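MMS19 nucleotide excision repair protein homolog (Mus musculus, PDB 6TBL) probably helps, as a component of the cytosolic iron-sulfur assembly complex, to insert iron-sulfur clusters into proteins of DNA metabolism and genome maintenance. Local coordinates at residues Q25-L37 with A64-R78. Sequence-based numbering, arbitrary orientation.
Sequences QLSTLSCLQPLLL and AVRIAALQCMHALTR. With K (potassium ion), chain G.
In the C-terminal HEAT-repeat part of the protein, two successive repeats stack through helices 22-38 and 63-76: L26, L29, Q33, L36 and L37 of one meet A64, V65, A68, C72 and A75 of the other. The axes run nearly parallel, 13° apart and 8.8 Å at closest approach, as expected when equivalent helices of adjacent repeats lie side by side. L29 is a knob in the hole formed by V65, A68, A69 and C72; its two methyls divide the work, CD1 lying 3.7 Å from A68 CB and CD2 the same distance from C72 SG. F54 of helix 47-57 packs on L29 and C72. With CG anti to the carbonyl carbon (chi1 -75°), L26 sends its CG to within 3.6 Å of V65 CG2 and its methyls against A64 and A68. Shortening L26 to alanine is likely to leave a gap against V65 CG2 and the methyls of A64 and A68. Q33 CB packs 3.9 Å from C72 SG, while the Q33 and Q71 amides, planes 83° apart, do not bond. Toward the C-terminal ends, L36 CD2 meets L76 CD2 at 3.7 Å; L37 CD2 touches A75 CB and sits 3.5 Å above one guanidinium face of R78, just past helix 63-76, offset toward its rim. Between L76 and R78, T77 O binds the potassium ion together with L79 O and T81 OG1. Since the segments share no hydrogen bond or salt bridge, cohesion rests mainly on shape fit and burial of 796 Å², mostly by apolar side chains.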
loop_
_atom_site.group_PDB
_atom_site.type_symbol
_atom_site.label_atom_id
_atom_site.label_comp_id
_atom_site.label_asym_id
_atom_site.label_seq_id
_atom_site.Cartn_x
_atom_site.Cartn_y
_atom_site.Cartn_z
ATOM N N GLN A 25 -17.439 19.775 -30.363
ATOM C CA GLN A 25 -16.828 19.613 -29.047
ATOM C C GLN A 25 -15.608 20.515 -28.894
ATOM O O GLN A 25 -15.485 21.248 -27.905
ATOM C CB GLN A 25 -16.459 18.147 -28.820
ATOM C CG GLN A 25 -17.662 17.216 -28.820
ATOM C CD GLN A 25 -17.274 15.753 -28.884
ATOM O OE1 GLN A 25 -16.121 15.413 -29.142
ATOM N NE2 GLN A 25 -18.242 14.876 -28.649
ATOM N N LEU A 26 -14.696 20.479 -29.869
ATOM C CA LEU A 26 -13.573 21.411 -29.861
ATOM C C LEU A 26 -14.045 22.856 -29.844
ATOM O O LEU A 26 -13.409 23.710 -29.216
ATOM C CB LEU A 26 -12.675 21.163 -31.073
ATOM C CG LEU A 26 -11.781 19.928 -30.984
ATOM C CD1 LEU A 26 -11.038 19.707 -32.287
ATOM C CD2 LEU A 26 -10.808 20.072 -29.824
ATOM N N SER A 27 -15.162 23.145 -30.515
ATOM C CA SER A 27 -15.660 24.515 -30.582
ATOM C C SER A 27 -16.119 25.004 -29.213
ATOM O O SER A 27 -15.709 26.079 -28.758
ATOM C CB SER A 27 -16.797 24.606 -31.600
ATOM O OG SER A 27 -17.310 25.924 -31.677
ATOM N N THR A 28 -16.967 24.227 -28.535
ATOM C CA THR A 28 -17.475 24.674 -27.242
ATOM C C THR A 28 -16.390 24.656 -26.170
ATOM O O THR A 28 -16.403 25.499 -25.267
ATOM C CB THR A 28 -18.671 23.821 -26.813
ATOM O OG1 THR A 28 -19.120 24.236 -25.518
ATOM C CG2 THR A 28 -18.301 22.348 -26.770
ATOM N N LEU A 29 -15.439 23.720 -26.260
ATOM C CA LEU A 29 -14.368 23.661 -25.269
ATOM C C LEU A 29 -13.475 24.894 -25.341
ATOM O O LEU A 29 -12.975 25.362 -24.312
ATOM C CB LEU A 29 -13.543 22.389 -25.457
ATOM C CG LEU A 29 -14.177 21.079 -24.988
ATOM C CD1 LEU A 29 -13.385 19.888 -25.502
ATOM C CD2 LEU A 29 -14.269 21.045 -23.470
ATOM N N SER A 30 -13.263 25.436 -26.543
ATOM C CA SER A 30 -12.457 26.644 -26.670
ATOM C C SER A 30 -13.147 27.862 -26.068
ATOM O O SER A 30 -12.478 28.859 -25.779
ATOM C CB SER A 30 -12.124 26.909 -28.138
ATOM O OG SER A 30 -13.290 27.237 -28.874
ATOM N N CYS A 31 -14.465 27.805 -25.881
ATOM C CA CYS A 31 -15.192 28.873 -25.210
ATOM C C CYS A 31 -15.263 28.670 -23.706
ATOM O O CYS A 31 -15.260 29.651 -22.952
ATOM C CB CYS A 31 -16.614 28.979 -25.765
ATOM S SG CYS A 31 -16.700 29.447 -27.487
ATOM N N LEU A 32 -15.322 27.418 -23.257
ATOM C CA LEU A 32 -15.535 27.132 -21.843
ATOM C C LEU A 32 -14.288 27.405 -21.010
ATOM O O LEU A 32 -14.394 27.879 -19.874
ATOM C CB LEU A 32 -15.990 25.685 -21.675
ATOM C CG LEU A 32 -17.407 25.405 -22.174
ATOM C CD1 LEU A 32 -17.691 23.916 -22.189
ATOM C CD2 LEU A 32 -18.423 26.138 -21.310
ATOM N N GLN A 33 -13.104 27.120 -21.552
ATOM C CA GLN A 33 -11.880 27.308 -20.774
ATOM C C GLN A 33 -11.686 28.744 -20.305
ATOM O O GLN A 33 -11.420 28.942 -19.106
ATOM C CB GLN A 33 -10.673 26.813 -21.574
ATOM C CG GLN A 33 -9.341 27.155 -20.933
ATOM C CD GLN A 33 -8.173 26.502 -21.636
ATOM O OE1 GLN A 33 -8.355 25.665 -22.520
ATOM N NE2 GLN A 33 -6.962 26.882 -21.248
ATOM N N PRO A 34 -11.793 29.775 -21.153
ATOM C CA PRO A 34 -11.670 31.146 -20.625
ATOM C C PRO A 34 -12.757 31.499 -19.627
ATOM O O PRO A 34 -12.498 32.261 -18.686
ATOM C CB PRO A 34 -11.755 32.024 -21.883
ATOM C CG PRO A 34 -11.424 31.111 -23.015
ATOM C CD PRO A 34 -11.970 29.778 -22.616
ATOM N N LEU A 35 -13.970 30.967 -19.803
ATOM C CA LEU A 35 -15.031 31.219 -18.834
ATOM C C LEU A 35 -14.678 30.630 -17.473
ATOM O O LEU A 35 -14.965 31.235 -16.433
ATOM C CB LEU A 35 -16.355 30.648 -19.342
ATOM C CG LEU A 35 -16.859 31.198 -20.677
ATOM C CD1 LEU A 35 -18.155 30.517 -21.082
ATOM C CD2 LEU A 35 -17.041 32.705 -20.611
ATOM N N LEU A 36 -14.049 29.452 -17.459
ATOM C CA LEU A 36 -13.618 28.867 -16.195
ATOM C C LEU A 36 -12.544 29.714 -15.527
ATOM O O LEU A 36 -12.479 29.775 -14.295
ATOM C CB LEU A 36 -13.100 27.448 -16.417
ATOM C CG LEU A 36 -14.112 26.430 -16.944
ATOM C CD1 LEU A 36 -13.438 25.111 -17.289
ATOM C CD2 LEU A 36 -15.229 26.218 -15.932
ATOM N N LEU A 37 -11.704 30.379 -16.316
ATOM C CA LEU A 37 -10.601 31.139 -15.747
ATOM C C LEU A 37 -11.018 32.541 -15.320
ATOM O O LEU A 37 -10.511 33.051 -14.313
ATOM C CB LEU A 37 -9.452 31.220 -16.752
ATOM C CG LEU A 37 -8.860 29.884 -17.203
ATOM C CD1 LEU A 37 -7.787 30.109 -18.256
ATOM C CD2 LEU A 37 -8.299 29.121 -16.016
ATOM N N ALA A 64 -7.201 15.873 -30.382
ATOM C CA ALA A 64 -7.372 17.285 -30.059
ATOM C C ALA A 64 -8.471 17.490 -29.026
ATOM O O ALA A 64 -8.370 18.375 -28.170
ATOM C CB ALA A 64 -7.672 18.082 -31.326
ATOM N N VAL A 65 -9.529 16.680 -29.091
ATOM C CA VAL A 65 -10.609 16.791 -28.117
ATOM C C VAL A 65 -10.123 16.381 -26.732
ATOM O O VAL A 65 -10.390 17.067 -25.739
ATOM C CB VAL A 65 -11.826 15.959 -28.566
ATOM C CG1 VAL A 65 -12.878 15.914 -27.468
ATOM C CG2 VAL A 65 -12.419 16.538 -29.839
ATOM N N ARG A 66 -9.400 15.261 -26.646
ATOM C CA ARG A 66 -8.867 14.827 -25.357
ATOM C C ARG A 66 -7.973 15.896 -24.743
ATOM O O ARG A 66 -8.018 16.134 -23.530
ATOM C CB ARG A 66 -8.102 13.513 -25.517
ATOM C CG ARG A 66 -8.989 12.303 -25.759
ATOM C CD ARG A 66 -8.191 11.003 -25.760
ATOM N NE ARG A 66 -7.790 10.592 -27.103
ATOM C CZ ARG A 66 -6.538 10.588 -27.546
ATOM N NH1 ARG A 66 -5.550 10.971 -26.752
ATOM N NH2 ARG A 66 -6.273 10.194 -28.784
ATOM N N ILE A 67 -7.167 16.562 -25.570
ATOM C CA ILE A 67 -6.295 17.622 -25.072
ATOM C C ILE A 67 -7.120 18.787 -24.540
ATOM O O ILE A 67 -6.904 19.263 -23.418
ATOM C CB ILE A 67 -5.322 18.074 -26.175
ATOM C CG1 ILE A 67 -4.302 16.971 -26.460
ATOM C CG2 ILE A 67 -4.639 19.380 -25.786
ATOM C CD1 ILE A 67 -3.355 17.297 -27.586
ATOM N N ALA A 68 -8.079 19.263 -25.336
ATOM C CA ALA A 68 -8.905 20.387 -24.907
ATOM C C ALA A 68 -9.710 20.040 -23.660
ATOM O O ALA A 68 -9.872 20.878 -22.764
ATOM C CB ALA A 68 -9.832 20.820 -26.043
ATOM N N ALA A 69 -10.214 18.807 -23.581
ATOM C CA ALA A 69 -10.989 18.397 -22.415
ATOM C C ALA A 69 -10.144 18.435 -21.148
ATOM O O ALA A 69 -10.604 18.906 -20.100
ATOM C CB ALA A 69 -11.568 17.000 -22.631
ATOM N N LEU A 70 -8.902 17.951 -21.227
ATOM C CA LEU A 70 -8.029 17.964 -20.057
ATOM C C LEU A 70 -7.598 19.378 -19.688
ATOM O O LEU A 70 -7.404 19.673 -18.503
ATOM C CB LEU A 70 -6.805 17.085 -20.307
ATOM C CG LEU A 70 -7.092 15.594 -20.483
ATOM C CD1 LEU A 70 -5.821 14.845 -20.839
ATOM C CD2 LEU A 70 -7.723 15.016 -19.227
ATOM N N GLN A 71 -7.436 20.260 -20.677
ATOM C CA GLN A 71 -7.119 21.650 -20.368
ATOM C C GLN A 71 -8.258 22.329 -19.621
ATOM O O GLN A 71 -8.015 23.216 -18.796
ATOM C CB GLN A 71 -6.790 22.413 -21.650
ATOM C CG GLN A 71 -5.530 21.935 -22.349
ATOM C CD GLN A 71 -5.242 22.700 -23.625
ATOM O OE1 GLN A 71 -5.989 23.599 -24.009
ATOM N NE2 GLN A 71 -4.151 22.346 -24.290
ATOM N N CYS A 72 -9.502 21.932 -19.897
ATOM C CA CYS A 72 -10.624 22.440 -19.117
ATOM C C CYS A 72 -10.636 21.840 -17.716
ATOM O O CYS A 72 -10.991 22.521 -16.747
ATOM C CB CYS A 72 -11.936 22.149 -19.841
ATOM S SG CYS A 72 -12.279 23.267 -21.212
ATOM N N MET A 73 -10.262 20.563 -17.595
ATOM C CA MET A 73 -10.127 19.951 -16.277
ATOM C C MET A 73 -9.093 20.690 -15.442
ATOM O O MET A 73 -9.260 20.851 -14.228
ATOM C CB MET A 73 -9.747 18.480 -16.417
ATOM C CG MET A 73 -10.860 17.605 -16.941
ATOM S SD MET A 73 -12.279 17.624 -15.832
ATOM C CE MET A 73 -11.536 17.011 -14.324
ATOM N N HIS A 74 -8.012 21.143 -16.079
ATOM C CA HIS A 74 -7.048 21.990 -15.391
ATOM C C HIS A 74 -7.665 23.337 -15.036
ATOM O O HIS A 74 -7.501 23.826 -13.912
ATOM C CB HIS A 74 -5.809 22.174 -16.267
ATOM C CG HIS A 74 -4.718 22.969 -15.622
ATOM N ND1 HIS A 74 -4.695 24.348 -15.632
ATOM C CD2 HIS A 74 -3.603 22.580 -14.959
ATOM C CE1 HIS A 74 -3.617 24.773 -14.997
ATOM N NE2 HIS A 74 -2.937 23.720 -14.579
ATOM N N ALA A 75 -8.396 23.943 -15.977
ATOM C CA ALA A 75 -9.000 25.246 -15.736
ATOM C C ALA A 75 -10.098 25.190 -14.683
ATOM O O ALA A 75 -10.406 26.220 -14.075
ATOM C CB ALA A 75 -9.556 25.818 -17.041
ATOM N N LEU A 76 -10.693 24.014 -14.457
ATOM C CA LEU A 76 -11.707 23.883 -13.418
ATOM C C LEU A 76 -11.152 24.214 -12.039
ATOM O O LEU A 76 -11.894 24.682 -11.169
ATOM C CB LEU A 76 -12.285 22.468 -13.419
ATOM C CG LEU A 76 -13.513 22.203 -14.286
ATOM C CD1 LEU A 76 -13.950 20.756 -14.138
ATOM C CD2 LEU A 76 -14.638 23.139 -13.893
ATOM N N THR A 77 -9.856 23.985 -11.818
ATOM C CA THR A 77 -9.265 24.229 -10.509
ATOM C C THR A 77 -9.242 25.705 -10.127
ATOM O O THR A 77 -8.870 26.019 -8.991
ATOM C CB THR A 77 -7.847 23.654 -10.459
ATOM O OG1 THR A 77 -7.016 24.346 -11.397
ATOM C CG2 THR A 77 -7.864 22.173 -10.810
ATOM N N ARG A 78 -9.629 26.609 -11.031
ATOM C CA ARG A 78 -9.738 28.022 -10.687
ATOM C C ARG A 78 -11.035 28.343 -9.956
ATOM O O ARG A 78 -11.131 29.400 -9.323
ATOM C CB ARG A 78 -9.623 28.885 -11.948
ATOM C CG ARG A 78 -9.443 30.371 -11.671
ATOM C CD ARG A 78 -8.550 31.022 -12.708
ATOM N NE ARG A 78 -7.221 30.417 -12.734
ATOM C CZ ARG A 78 -6.213 30.867 -13.474
ATOM N NH1 ARG A 78 -6.384 31.929 -14.248
ATOM N NH2 ARG A 78 -5.037 30.256 -13.439
HETATM K K K G . -9.045 26.934 -6.317
#